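Local coordinates for O-ureido-L-serine synthase (Streptomyces lavendulae, PDB 3X43), which makes O-ureido-L-serine from O-acetyl-L-serine and hydroxyurea for D-cycloserine biosynthesis, using pyridoxal 5'-phosphate as cofactor, though it prefers sulfide, which gives L-cysteine, at residues P216-G221 and M242-A247; L201-A206 and G221-F226; I264-T269 and M289-G294; D249-L254 and T300-G305; E195-A200 and V235-V240. All blocks are in the same frame, centred on the assembly; numbering follows the deposited sequence.

Interaction 1 (P216-G221 and M242-A247); sequences PHQIQG and MDEVTA. With PLP (pyridoxal-5'-phosphate), chain J.
Glu-244, in the first turn of helix 244-258, holds the cofactor-pocket loop 216-221 of this type II PLP enzyme. Its CB rests on CG1 of Ile-219 at 3.5 Å. With chi1 at 65°, CG lies between the backbone N and the carbonyl carbon, and from there the extended chain carries the carboxylate across to Gln-218. OE2 accepts a hydrogen bond from Gln-218 N at 2.9 Å, and OE1 one from Gln-218 NE2, also at 2.9 Å. One glutamine thus meets both oxygens; both donors stand above the carboxylate plane and both bonds are bent. Nearer the backbone of Glu-244, the CD1 end of Ile-219 lies over the strand-to-helix turn, 3.6 Å from Met-242 O. Asp-243 N-caps the helix through OD1, which accepts from Thr-246 N. Further along the loop, which passes through an inverse gamma turn centred on Ile-219, the backbone reaches the cofactor: Gly-221 O lies 3.4 Å from C5 of the PLP ring.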
# COMPACT_ATOMS: atom_id res chain seq x y z
N PRO B 216 -7.86 -13.29 39.34
CA PRO B 216 -8.01 -13.99 38.06
C PRO B 216 -9.25 -13.56 37.28
O PRO B 216 -10.38 -13.81 37.69
CB PRO B 216 -8.06 -15.47 38.47
CG PRO B 216 -7.26 -15.52 39.72
CD PRO B 216 -7.48 -14.21 40.43
N HIS B 217 -9.01 -12.92 36.13
CA HIS B 217 -10.08 -12.43 35.27
C HIS B 217 -10.14 -13.25 33.99
O HIS B 217 -9.31 -14.14 33.77
CB HIS B 217 -9.83 -10.96 34.93
CG HIS B 217 -8.48 -10.71 34.33
ND1 HIS B 217 -8.31 -10.22 33.05
CD2 HIS B 217 -7.24 -10.90 34.83
CE1 HIS B 217 -7.02 -10.12 32.79
NE2 HIS B 217 -6.35 -10.53 33.85
N GLN B 218 -11.10 -12.95 33.13
CA GLN B 218 -11.24 -13.68 31.87
C GLN B 218 -10.96 -12.82 30.63
O GLN B 218 -11.13 -13.30 29.50
CB GLN B 218 -12.62 -14.31 31.78
CG GLN B 218 -12.66 -15.72 32.34
CD GLN B 218 -14.07 -16.23 32.53
OE1 GLN B 218 -14.40 -17.34 32.11
NE2 GLN B 218 -14.91 -15.43 33.18
N ILE B 219 -10.56 -11.57 30.84
CA ILE B 219 -10.24 -10.72 29.70
C ILE B 219 -8.82 -11.09 29.28
O ILE B 219 -7.87 -10.34 29.51
CB ILE B 219 -10.30 -9.22 30.05
CG1 ILE B 219 -11.65 -8.88 30.69
CG2 ILE B 219 -10.11 -8.40 28.79
CD1 ILE B 219 -11.76 -7.44 31.17
N GLN B 220 -8.70 -12.26 28.66
CA GLN B 220 -7.43 -12.80 28.20
C GLN B 220 -6.48 -11.78 27.56
O GLN B 220 -6.90 -10.89 26.82
CB GLN B 220 -7.68 -13.95 27.23
CG GLN B 220 -6.69 -15.11 27.36
CD GLN B 220 -7.35 -16.47 27.17
OE1 GLN B 220 -6.75 -17.39 26.62
NE2 GLN B 220 -8.59 -16.59 27.63
N GLY B 221 -5.19 -11.95 27.86
CA GLY B 221 -4.17 -11.07 27.32
C GLY B 221 -3.97 -9.80 28.12
O GLY B 221 -3.06 -9.02 27.84
N MET B 242 -12.93 -2.06 33.36
CA MET B 242 -13.90 -2.64 32.45
C MET B 242 -14.25 -4.04 32.89
O MET B 242 -13.37 -4.88 33.14
CB MET B 242 -13.34 -2.64 31.03
CG MET B 242 -14.12 -3.49 30.04
SD MET B 242 -15.83 -2.99 29.87
CE MET B 242 -15.71 -1.20 29.89
N ASP B 243 -15.56 -4.28 32.98
CA ASP B 243 -16.13 -5.55 33.40
C ASP B 243 -15.88 -6.59 32.32
O ASP B 243 -16.12 -6.33 31.14
CB ASP B 243 -17.64 -5.36 33.63
CG ASP B 243 -18.36 -6.66 33.92
OD1 ASP B 243 -19.22 -7.06 33.10
OD2 ASP B 243 -18.08 -7.29 34.97
N GLU B 244 -15.40 -7.76 32.71
CA GLU B 244 -15.13 -8.81 31.74
C GLU B 244 -16.39 -9.23 30.99
O GLU B 244 -16.32 -9.62 29.83
CB GLU B 244 -14.50 -10.03 32.42
CG GLU B 244 -15.41 -10.72 33.41
CD GLU B 244 -14.73 -11.89 34.10
OE1 GLU B 244 -15.44 -12.85 34.49
OE2 GLU B 244 -13.49 -11.86 34.25
N VAL B 245 -17.54 -9.14 31.64
CA VAL B 245 -18.77 -9.53 30.97
C VAL B 245 -19.14 -8.49 29.93
O VAL B 245 -19.49 -8.83 28.79
CB VAL B 245 -19.93 -9.73 31.97
CG1 VAL B 245 -21.23 -9.94 31.21
CG2 VAL B 245 -19.65 -10.94 32.86
N THR B 246 -19.05 -7.21 30.29
CA THR B 246 -19.38 -6.16 29.34
C THR B 246 -18.42 -6.25 28.15
O THR B 246 -18.81 -6.02 27.01
CB THR B 246 -19.24 -4.76 29.97
OG1 THR B 246 -20.18 -4.61 31.04
CG2 THR B 246 -19.53 -3.68 28.92
N ALA B 247 -17.17 -6.61 28.41
CA ALA B 247 -16.17 -6.74 27.36
C ALA B 247 -16.46 -7.94 26.45
O ALA B 247 -16.32 -7.84 25.23
CB ALA B 247 -14.77 -6.88 27.96
N1 PLP J . -4.92 -8.57 24.33
C2 PLP J . -4.42 -9.80 23.89
C2A PLP J . -5.34 -10.92 23.46
C3 PLP J . -3.06 -9.94 23.85
O3 PLP J . -2.51 -11.07 23.38
C4 PLP J . -2.25 -8.86 24.27
C4A PLP J . -0.67 -9.00 24.17
C5 PLP J . -2.85 -7.65 24.73
C6 PLP J . -4.16 -7.54 24.73
C5A PLP J . -2.07 -6.51 25.38
O4P PLP J . -1.08 -5.92 24.52
P PLP J . 0.34 -5.42 25.05
O1P PLP J . 1.02 -6.61 25.57
O2P PLP J . 1.05 -4.84 23.92
O3P PLP J . 0.09 -4.43 26.10

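Interaction 2 (L201-A206 and G221-F226). With PLP (pyridoxal-5'-phosphate), chain J.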
# COMPACT_ATOMS: atom_id res chain seq x y z
N LEU B 201 -7.15 0.85 30.02
CA LEU B 201 -8.15 0.14 30.80
C LEU B 201 -7.57 -1.08 31.48
O LEU B 201 -6.57 -1.64 31.05
CB LEU B 201 -9.32 -0.27 29.90
CG LEU B 201 -9.10 -1.38 28.88
CD1 LEU B 201 -9.31 -2.74 29.53
CD2 LEU B 201 -10.07 -1.20 27.74
N GLU B 202 -8.24 -1.49 32.56
CA GLU B 202 -7.85 -2.65 33.35
C GLU B 202 -9.10 -3.44 33.70
O GLU B 202 -10.18 -2.87 33.86
CB GLU B 202 -7.19 -2.20 34.65
CG GLU B 202 -5.73 -1.80 34.54
CD GLU B 202 -5.07 -1.74 35.90
OE1 GLU B 202 -4.19 -2.59 36.19
OE2 GLU B 202 -5.45 -0.84 36.69
N PRO B 203 -8.98 -4.77 33.81
CA PRO B 203 -10.15 -5.57 34.16
C PRO B 203 -10.68 -5.11 35.53
O PRO B 203 -9.89 -4.86 36.45
CB PRO B 203 -9.61 -7.01 34.20
CG PRO B 203 -8.32 -6.97 33.43
CD PRO B 203 -7.77 -5.59 33.60
N SER B 204 -12.00 -5.01 35.67
CA SER B 204 -12.62 -4.55 36.92
C SER B 204 -12.08 -5.20 38.20
O SER B 204 -11.87 -4.52 39.21
CB SER B 204 -14.13 -4.76 36.85
OG SER B 204 -14.75 -3.58 36.36
N ASN B 205 -11.87 -6.51 38.16
CA ASN B 205 -11.35 -7.22 39.32
C ASN B 205 -9.83 -7.08 39.46
O ASN B 205 -9.31 -7.08 40.57
CB ASN B 205 -11.72 -8.71 39.24
CG ASN B 205 -11.91 -9.21 37.81
OD1 ASN B 205 -11.79 -8.44 36.85
ND2 ASN B 205 -12.22 -10.49 37.67
N ALA B 206 -9.13 -6.93 38.34
CA ALA B 206 -7.68 -6.80 38.38
C ALA B 206 -7.19 -5.38 38.12
O ALA B 206 -6.41 -5.15 37.19
CB ALA B 206 -7.04 -7.75 37.38
N GLY B 221 -5.19 -11.95 27.86
CA GLY B 221 -4.17 -11.07 27.32
C GLY B 221 -3.97 -9.80 28.12
O GLY B 221 -3.06 -9.02 27.84
N LEU B 222 -4.80 -9.58 29.13
CA LEU B 222 -4.71 -8.39 29.95
C LEU B 222 -4.23 -8.65 31.36
O LEU B 222 -4.10 -9.80 31.79
CB LEU B 222 -6.06 -7.68 30.01
CG LEU B 222 -6.62 -7.05 28.73
CD1 LEU B 222 -7.73 -6.06 29.10
CD2 LEU B 222 -5.52 -6.34 27.96
N ALA B 223 -3.97 -7.55 32.07
CA ALA B 223 -3.52 -7.52 33.45
C ALA B 223 -2.95 -8.81 34.05
O ALA B 223 -3.68 -9.62 34.60
CB ALA B 223 -4.65 -7.00 34.34
N PRO B 224 -1.62 -9.00 33.97
CA PRO B 224 -1.00 -10.20 34.54
C PRO B 224 -0.86 -9.95 36.05
O PRO B 224 -1.03 -8.82 36.50
CB PRO B 224 0.35 -10.27 33.82
CG PRO B 224 0.67 -8.84 33.47
CD PRO B 224 -0.64 -8.10 33.32
N ASN B 225 -0.52 -10.98 36.82
CA ASN B 225 -0.40 -10.83 38.27
C ASN B 225 0.69 -9.88 38.79
O ASN B 225 1.02 -9.91 39.97
CB ASN B 225 -0.24 -12.21 38.93
CG ASN B 225 1.15 -12.80 38.72
OD1 ASN B 225 2.16 -12.12 38.88
ND2 ASN B 225 1.20 -14.08 38.37
N PHE B 226 1.24 -9.05 37.91
CA PHE B 226 2.29 -8.11 38.30
C PHE B 226 2.40 -6.95 37.30
O PHE B 226 1.70 -6.92 36.29
CB PHE B 226 3.63 -8.84 38.39
CG PHE B 226 4.16 -9.29 37.07
CD1 PHE B 226 3.66 -10.43 36.46
CD2 PHE B 226 5.16 -8.57 36.42
CE1 PHE B 226 4.14 -10.86 35.22
CE2 PHE B 226 5.65 -8.99 35.18
CZ PHE B 226 5.14 -10.14 34.58
N1 PLP J . -4.92 -8.57 24.33
C2 PLP J . -4.42 -9.80 23.89
C2A PLP J . -5.34 -10.92 23.46
C3 PLP J . -3.06 -9.94 23.85
O3 PLP J . -2.51 -11.07 23.38
C4 PLP J . -2.25 -8.86 24.27
C4A PLP J . -0.67 -9.00 24.17
C5 PLP J . -2.85 -7.65 24.73
C6 PLP J . -4.16 -7.54 24.73
C5A PLP J . -2.07 -6.51 25.38
O4P PLP J . -1.08 -5.92 24.52
P PLP J . 0.34 -5.42 25.05
O1P PLP J . 1.02 -6.61 25.57
O2P PLP J . 1.05 -4.84 23.92
O3P PLP J . 0.09 -4.43 26.10
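The loop that runs past the PLP ring packs here against the C-terminal end of strand 197-203, in the large sheet of the type II PLP fold; no hydrogen bond crosses the contact, and its side-chain contacts are apolar. Leu-222 and Leu-201 cross at about a right angle and meet through single methyls, CD1 to CD1 at 3.7 Å. The two branches of Leu-222 have different tasks. While CD1 faces the strand, CD2 is directed to the cofactor and comes within 3.7 Å of C6 of the PLP ring, so this side chain is a direct link between sheet and ligand. Leu-201 turns its CG between its own backbone N and carbonyl carbon (chi1 72°), which brings its end nearer to the loop.

Beyond the leucines, the ring of Pro-203 receives the methyl of Ala-223, whose CB lies 3.5 Å from Pro-203 CD. The CB of Ala-206 approaches that same methyl at 3.9 Å, so the Ala-223 methyl touches both the strand end and the turn that follows it. Ala-223 O accepts hydrogen bonds from the side chains of His-217 and Trp-214. Leu-201 also packs on Ala-268, Thr-269 and Thr-272 of helix 264-279 and on Val-240 of strand 238-242, while Leu-222 touches Ser-265 at the start of that helix.

Interaction 3 (I264-T269 and M289-G294); sequences ISAGAT and MLPDTG. With PLP (pyridoxal-5'-phosphate), chain J.
Helix 264-279 begins beside the end of strand 284-290, the two backbones coming within 4.3 Å between the CA atoms of Ala-266 and Leu-290. This closeness rests on a small residue: Ala-266 CB fits against Leu-290 CA and Pro-291 CD, each at 3.7 Å. One turn on, Thr-269 OG1 lies 2.8 Å from Met-289 O and 3.0 Å from Ala-266 O, within hydrogen-bonding distance of both carbonyls. At the helix start, Ser-265 OG, placed between its backbone N and carbonyl carbon (chi1 64°), donates to PLP N1 at 2.7 Å. Pro-291 CB lies 3.4 Å from that nitrogen. A water donates to both Ser-265 OG and Asp-292 OD1, while Asp-292 OD2 is held by Tyr-297 and Asn-73. In this type II PLP site the pyridine nitrogen thus meets a hydroxyl that donates to it, an arrangement consistent with an unprotonated ring nitrogen.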
# COMPACT_ATOMS: atom_id res chain seq x y z
N ILE B 264 -11.69 -11.09 23.45
CA ILE B 264 -12.20 -10.39 24.63
C ILE B 264 -11.59 -9.02 24.90
O ILE B 264 -12.32 -8.05 25.16
CB ILE B 264 -12.03 -11.22 25.94
CG1 ILE B 264 -12.15 -12.72 25.66
CG2 ILE B 264 -13.05 -10.78 26.98
CD1 ILE B 264 -13.38 -13.13 24.92
N SER B 265 -10.26 -8.92 24.87
CA SER B 265 -9.62 -7.63 25.14
C SER B 265 -10.01 -6.59 24.09
O SER B 265 -9.96 -5.39 24.35
CB SER B 265 -8.08 -7.77 25.17
OG SER B 265 -7.57 -8.17 23.91
N ALA B 266 -10.38 -7.06 22.91
CA ALA B 266 -10.79 -6.19 21.83
C ALA B 266 -12.20 -5.69 22.18
O ALA B 266 -12.56 -4.55 21.86
CB ALA B 266 -10.80 -6.96 20.52
N GLY B 267 -12.98 -6.55 22.83
CA GLY B 267 -14.32 -6.18 23.23
C GLY B 267 -14.25 -5.17 24.36
O GLY B 267 -15.08 -4.24 24.46
N ALA B 268 -13.24 -5.34 25.21
CA ALA B 268 -13.05 -4.42 26.32
C ALA B 268 -12.73 -3.01 25.83
O ALA B 268 -13.36 -2.03 26.27
CB ALA B 268 -11.94 -4.93 27.22
N THR B 269 -11.76 -2.90 24.93
CA THR B 269 -11.38 -1.59 24.40
C THR B 269 -12.54 -0.91 23.69
O THR B 269 -12.75 0.30 23.84
CB THR B 269 -10.16 -1.68 23.41
OG1 THR B 269 -10.57 -2.34 22.20
CG2 THR B 269 -9.01 -2.44 24.03
N MET B 289 -8.00 -0.37 20.12
CA MET B 289 -7.13 -1.46 19.65
C MET B 289 -7.82 -2.81 19.74
O MET B 289 -8.36 -3.16 20.78
CB MET B 289 -5.84 -1.53 20.48
CG MET B 289 -4.88 -0.35 20.32
SD MET B 289 -4.09 -0.23 18.70
CE MET B 289 -3.36 -1.86 18.49
N LEU B 290 -7.78 -3.57 18.65
CA LEU B 290 -8.37 -4.91 18.57
C LEU B 290 -7.15 -5.85 18.49
O LEU B 290 -6.67 -6.17 17.40
CB LEU B 290 -9.21 -5.03 17.29
CG LEU B 290 -10.70 -4.73 17.36
CD1 LEU B 290 -10.96 -3.46 18.16
CD2 LEU B 290 -11.24 -4.60 15.95
N PRO B 291 -6.66 -6.32 19.64
CA PRO B 291 -5.48 -7.19 19.67
C PRO B 291 -5.42 -8.52 18.94
O PRO B 291 -4.34 -8.93 18.52
CB PRO B 291 -5.20 -7.35 21.17
CG PRO B 291 -5.98 -6.21 21.84
CD PRO B 291 -7.20 -6.08 20.99
N ASP B 292 -6.54 -9.22 18.77
CA ASP B 292 -6.45 -10.51 18.10
C ASP B 292 -7.75 -11.03 17.53
O ASP B 292 -8.81 -10.41 17.71
CB ASP B 292 -5.84 -11.55 19.05
CG ASP B 292 -6.76 -11.93 20.23
OD1 ASP B 292 -7.85 -11.34 20.39
OD2 ASP B 292 -6.37 -12.83 21.00
N THR B 293 -7.66 -12.15 16.82
CA THR B 293 -8.83 -12.77 16.20
C THR B 293 -9.64 -13.56 17.21
O THR B 293 -9.08 -14.25 18.08
CB THR B 293 -8.44 -13.73 15.06
OG1 THR B 293 -9.59 -14.46 14.65
CG2 THR B 293 -7.37 -14.71 15.51
N GLY B 294 -10.96 -13.46 17.10
CA GLY B 294 -11.83 -14.18 18.01
C GLY B 294 -11.85 -15.67 17.72
O GLY B 294 -12.42 -16.45 18.48
N1 PLP J . -4.92 -8.57 24.33
C2 PLP J . -4.42 -9.80 23.89
C2A PLP J . -5.34 -10.92 23.46
C3 PLP J . -3.06 -9.94 23.85
O3 PLP J . -2.51 -11.07 23.38
C4 PLP J . -2.25 -8.86 24.27
C4A PLP J . -0.67 -9.00 24.17
C5 PLP J . -2.85 -7.65 24.73
C6 PLP J . -4.16 -7.54 24.73
C5A PLP J . -2.07 -6.51 25.38
O4P PLP J . -1.08 -5.92 24.52
P PLP J . 0.34 -5.42 25.05
O1P PLP J . 1.02 -6.61 25.57
O2P PLP J . 1.05 -4.84 23.92
O3P PLP J . 0.09 -4.43 26.10
O HOH W 1 -8.89 -9.20 21.69

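Interaction 4 (D249-L254 and T300-G305)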
# COMPACT_ATOMS: atom_id res chain seq x y z
N ASP B 249 -19.40 -9.31 25.98
CA ASP B 249 -20.62 -8.97 25.26
C ASP B 249 -20.32 -8.02 24.10
O ASP B 249 -20.85 -8.17 23.00
CB ASP B 249 -21.64 -8.34 26.21
CG ASP B 249 -22.37 -9.37 27.07
OD1 ASP B 249 -22.31 -10.58 26.75
OD2 ASP B 249 -23.00 -8.96 28.08
N THR B 250 -19.48 -7.02 24.35
CA THR B 250 -19.16 -6.08 23.29
C THR B 250 -18.39 -6.75 22.14
O THR B 250 -18.51 -6.35 20.98
CB THR B 250 -18.37 -4.90 23.82
OG1 THR B 250 -19.04 -4.37 24.97
CG2 THR B 250 -18.26 -3.82 22.77
N SER B 251 -17.60 -7.76 22.47
CA SER B 251 -16.85 -8.46 21.44
C SER B 251 -17.84 -9.18 20.53
O SER B 251 -17.68 -9.23 19.30
CB SER B 251 -15.89 -9.45 22.09
OG SER B 251 -15.50 -10.46 21.18
N ARG B 252 -18.90 -9.71 21.14
CA ARG B 252 -19.95 -10.41 20.41
C ARG B 252 -20.73 -9.46 19.51
O ARG B 252 -21.17 -9.84 18.43
CB ARG B 252 -20.90 -11.09 21.39
CG ARG B 252 -20.92 -12.60 21.29
CD ARG B 252 -21.87 -13.19 22.32
NE ARG B 252 -21.23 -14.22 23.14
CZ ARG B 252 -21.66 -14.59 24.34
NH1 ARG B 252 -22.73 -14.02 24.88
NH2 ARG B 252 -21.02 -15.54 25.01
N ARG B 253 -20.92 -8.23 19.96
CA ARG B 253 -21.65 -7.22 19.19
C ARG B 253 -20.85 -6.79 17.96
O ARG B 253 -21.39 -6.62 16.86
CB ARG B 253 -21.94 -5.99 20.05
CG ARG B 253 -23.16 -6.11 20.93
CD ARG B 253 -23.40 -4.80 21.67
NE ARG B 253 -23.84 -3.76 20.74
CZ ARG B 253 -23.76 -2.46 21.00
NH1 ARG B 253 -23.26 -2.06 22.16
NH2 ARG B 253 -24.18 -1.58 20.11
N LEU B 254 -19.56 -6.57 18.17
CA LEU B 254 -18.65 -6.15 17.12
C LEU B 254 -18.75 -7.14 15.96
O LEU B 254 -18.74 -6.76 14.79
CB LEU B 254 -17.21 -6.14 17.65
CG LEU B 254 -16.38 -4.86 17.74
CD1 LEU B 254 -14.92 -5.25 17.90
CD2 LEU B 254 -16.55 -4.01 16.51
N THR B 300 -13.92 -20.69 25.13
CA THR B 300 -13.77 -19.83 26.30
C THR B 300 -15.10 -19.17 26.63
O THR B 300 -16.10 -19.42 25.96
CB THR B 300 -12.71 -18.74 26.06
OG1 THR B 300 -13.16 -17.87 25.02
CG2 THR B 300 -11.38 -19.37 25.67
N PHE B 301 -15.11 -18.32 27.64
CA PHE B 301 -16.35 -17.68 28.04
C PHE B 301 -16.92 -16.69 27.03
O PHE B 301 -17.98 -16.10 27.26
CB PHE B 301 -16.18 -17.08 29.45
CG PHE B 301 -16.23 -15.58 29.52
CD1 PHE B 301 -17.29 -14.95 30.18
CD2 PHE B 301 -15.19 -14.80 29.02
CE1 PHE B 301 -17.30 -13.56 30.35
CE2 PHE B 301 -15.20 -13.42 29.19
CZ PHE B 301 -16.25 -12.80 29.85
N LEU B 302 -16.24 -16.53 25.90
CA LEU B 302 -16.71 -15.64 24.85
C LEU B 302 -17.83 -16.36 24.11
O LEU B 302 -18.65 -15.74 23.44
CB LEU B 302 -15.58 -15.31 23.86
CG LEU B 302 -15.73 -14.14 22.87
CD1 LEU B 302 -15.82 -14.70 21.46
CD2 LEU B 302 -16.96 -13.29 23.18
N PHE B 303 -17.85 -17.69 24.23
CA PHE B 303 -18.88 -18.49 23.58
C PHE B 303 -19.75 -19.23 24.59
O PHE B 303 -20.37 -20.25 24.27
CB PHE B 303 -18.23 -19.46 22.60
CG PHE B 303 -17.98 -18.86 21.25
CD1 PHE B 303 -16.87 -18.05 21.03
CD2 PHE B 303 -18.89 -19.06 20.21
CE1 PHE B 303 -16.67 -17.44 19.80
CE2 PHE B 303 -18.70 -18.45 18.98
CZ PHE B 303 -17.58 -17.64 18.77
N ASP B 304 -19.79 -18.71 25.81
CA ASP B 304 -20.61 -19.29 26.87
C ASP B 304 -22.01 -18.72 26.73
O ASP B 304 -22.21 -17.50 26.76
CB ASP B 304 -20.04 -18.94 28.24
CG ASP B 304 -18.92 -19.87 28.67
OD1 ASP B 304 -18.33 -19.64 29.75
OD2 ASP B 304 -18.63 -20.84 27.93
N GLY B 305 -22.99 -19.61 26.58
CA GLY B 305 -24.36 -19.17 26.43
C GLY B 305 -24.72 -18.97 24.98
O GLY B 305 -25.67 -18.24 24.67
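Leu-302 packs its CD2 methyl against Ser-251 on helix 244-258, 3.8 Å from OG, and this is the closely packed, buried side of the contact. Its CG stands anti to the backbone N (chi1 -165°), which carries the end of the side chain toward the helix. Leu-302 also packs on Ile-264, so it touches both helix 244-258 and the start of helix 264-279. Ser-251 OG has weak hydrogen bonds to the carbonyls of Ala-262 and Gly-263, in the connection between those helices. The contact thereby fastens the segment that follows strand 284-290, the last in the chain, onto the helical layer of the type II PLP fold, the side chain of Ser-251 lying about 10 Å from the PLP. Toward solvent the joining is polar and depends on one long side chain. Arg-252, bent at chi3, grips Leu-302 O side-on with NE at 3.0 Å and NH2 at 2.8 Å, both arriving from the same face of the carbonyl plane. NH2 also donates to Asp-304 O at 2.9 Å, from above that carbonyl's plane. Asp-304 and Gly-305 are exposed, and on the helix itself Asp-249 OD1 makes only a long salt bridge to Arg-252 NH1 (3.9 Å), with no N-H pointing at it.

Interaction 5 (E195-A200 and V235-V240)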
# COMPACT_ATOMS: atom_id res chain seq x y z
N GLU B 195 -2.92 16.46 22.44
CA GLU B 195 -4.36 16.58 22.69
C GLU B 195 -5.11 15.25 22.76
O GLU B 195 -6.17 15.16 23.38
CB GLU B 195 -5.00 17.47 21.63
CG GLU B 195 -4.01 18.22 20.75
CD GLU B 195 -3.48 17.37 19.59
OE1 GLU B 195 -4.28 16.64 18.96
OE2 GLU B 195 -2.26 17.45 19.31
N VAL B 196 -4.56 14.22 22.11
CA VAL B 196 -5.19 12.90 22.13
C VAL B 196 -5.04 12.32 23.53
O VAL B 196 -3.94 12.24 24.06
CB VAL B 196 -4.50 11.91 21.13
CG1 VAL B 196 -5.17 10.55 21.20
CG2 VAL B 196 -4.58 12.46 19.74
N ARG B 197 -6.16 11.92 24.14
CA ARG B 197 -6.14 11.34 25.47
C ARG B 197 -5.82 9.85 25.37
O ARG B 197 -6.52 9.11 24.67
CB ARG B 197 -7.50 11.51 26.18
CG ARG B 197 -8.17 12.87 25.96
CD ARG B 197 -7.86 13.86 27.08
NE ARG B 197 -7.93 13.26 28.41
CZ ARG B 197 -7.36 13.77 29.51
NH1 ARG B 197 -6.66 14.90 29.44
NH2 ARG B 197 -7.48 13.15 30.67
N VAL B 198 -4.77 9.42 26.06
CA VAL B 198 -4.36 8.02 26.07
C VAL B 198 -5.16 7.35 27.18
O VAL B 198 -4.97 7.63 28.37
CB VAL B 198 -2.83 7.90 26.34
CG1 VAL B 198 -2.42 6.43 26.44
CG2 VAL B 198 -2.06 8.58 25.24
N VAL B 199 -6.06 6.46 26.80
CA VAL B 199 -6.92 5.78 27.75
C VAL B 199 -6.50 4.33 27.97
O VAL B 199 -6.58 3.51 27.06
CB VAL B 199 -8.38 5.80 27.26
CG1 VAL B 199 -9.30 5.21 28.31
CG2 VAL B 199 -8.80 7.23 26.91
N ALA B 200 -6.07 4.02 29.19
CA ALA B 200 -5.65 2.67 29.52
C ALA B 200 -6.67 2.01 30.43
O ALA B 200 -7.02 2.55 31.48
CB ALA B 200 -4.28 2.69 30.19
N VAL B 235 2.63 7.91 30.66
CA VAL B 235 2.00 8.09 29.37
C VAL B 235 0.47 8.10 29.45
O VAL B 235 -0.20 8.65 28.58
CB VAL B 235 2.48 6.95 28.42
CG1 VAL B 235 1.36 5.96 28.17
CG2 VAL B 235 3.02 7.54 27.15
N ILE B 236 -0.07 7.50 30.50
CA ILE B 236 -1.51 7.39 30.71
C ILE B 236 -2.21 8.68 31.13
O ILE B 236 -1.85 9.28 32.14
CB ILE B 236 -1.82 6.31 31.76
CG1 ILE B 236 -1.22 4.97 31.32
CG2 ILE B 236 -3.32 6.21 31.99
CD1 ILE B 236 -1.42 3.85 32.32
N ASP B 237 -3.20 9.09 30.34
CA ASP B 237 -3.98 10.30 30.62
C ASP B 237 -5.23 9.90 31.41
O ASP B 237 -5.67 10.62 32.31
CB ASP B 237 -4.40 10.99 29.32
CG ASP B 237 -3.33 11.89 28.75
OD1 ASP B 237 -2.77 11.56 27.69
OD2 ASP B 237 -3.05 12.95 29.37
N ASP B 238 -5.80 8.74 31.07
CA ASP B 238 -7.00 8.24 31.75
C ASP B 238 -6.91 6.74 32.04
O ASP B 238 -6.77 5.92 31.12
CB ASP B 238 -8.25 8.50 30.91
CG ASP B 238 -8.43 9.97 30.57
OD1 ASP B 238 -8.83 10.75 31.46
OD2 ASP B 238 -8.19 10.35 29.41
N LEU B 239 -7.01 6.38 33.32
CA LEU B 239 -6.97 4.98 33.74
C LEU B 239 -8.39 4.56 34.11
O LEU B 239 -9.00 5.15 35.01
CB LEU B 239 -6.06 4.79 34.95
CG LEU B 239 -5.23 3.50 35.01
CD1 LEU B 239 -4.74 3.29 36.44
CD2 LEU B 239 -6.07 2.32 34.56
N VAL B 240 -8.92 3.56 33.42
CA VAL B 240 -10.28 3.10 33.69
C VAL B 240 -10.37 1.60 33.91
O VAL B 240 -9.40 0.86 33.75
CB VAL B 240 -11.24 3.49 32.55
CG1 VAL B 240 -11.13 4.98 32.26
CG2 VAL B 240 -10.93 2.68 31.30
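Val-198 O receives two backbone donors, Asp-237 N and Asp-238 N, where the parallel strands 197-203 and 238-242 begin to pair at the edge of the large sheet. The first donor lies in the carbonyl plane, the second tilts 24° from it. The pairing then continues in ordinary parallel fashion, Ala-200 N giving to Asp-238 O at 2.8 Å and Val-240 N to Ala-200 O at 2.9 Å. These strands belong to a beta-alpha-beta unit whose connection along the chain includes helix 208-211.

At the more exposed end, Arg-197 bends at chi2 and chi3 to return over the neighbouring strand. Its guanidinium stands 50° from the carboxylate of Asp-238 and makes a side-on salt bridge, one nitrogen to each oxygen. NE reaches the syn lone pair of Asp-238 OD2 at 3.1 Å, and NH2 bonds OD1 at 2.9 Å with the oxygen in the guanidinium plane. Asp-237 CB lies over one face of the same guanidinium, offset toward its rim.

Apolar groups cover the two faces of the pair. Val-199 and Val-240 meet on one, where Thr-272 of helix 264-279 packs on both. On the other, Val-198 packs crosswise on Val-235, and Leu-182 of helix 180-192 backs this patch by touching Val-198, Val-235 and Ile-236. There Ala-200 CB meets Ile-236 CD1 at 3.7 Å.

Interactions 2, 3 and 5 all reach the large mixed sheet, and 2 and 5 share strand 197-203, with interaction 2 nested in the loop that interaction 5 closes. Interactions 1 and 4 both use helix 244-258, which follows edge strand 238-242 of interaction 5 and precedes helix 264-279 of interaction 3. Interactions 1 and 2 alternate along the chain, share Gly-221 and have centres about 8 Å apart. Interaction 3 is centred about 11 and 14 Å from them, and all three touch the same PLP. Interaction 4 lies about 26 Å from interaction 5, centre to centre, and the series runs from the sheet edge past the cofactor pocket to the C-terminal segment.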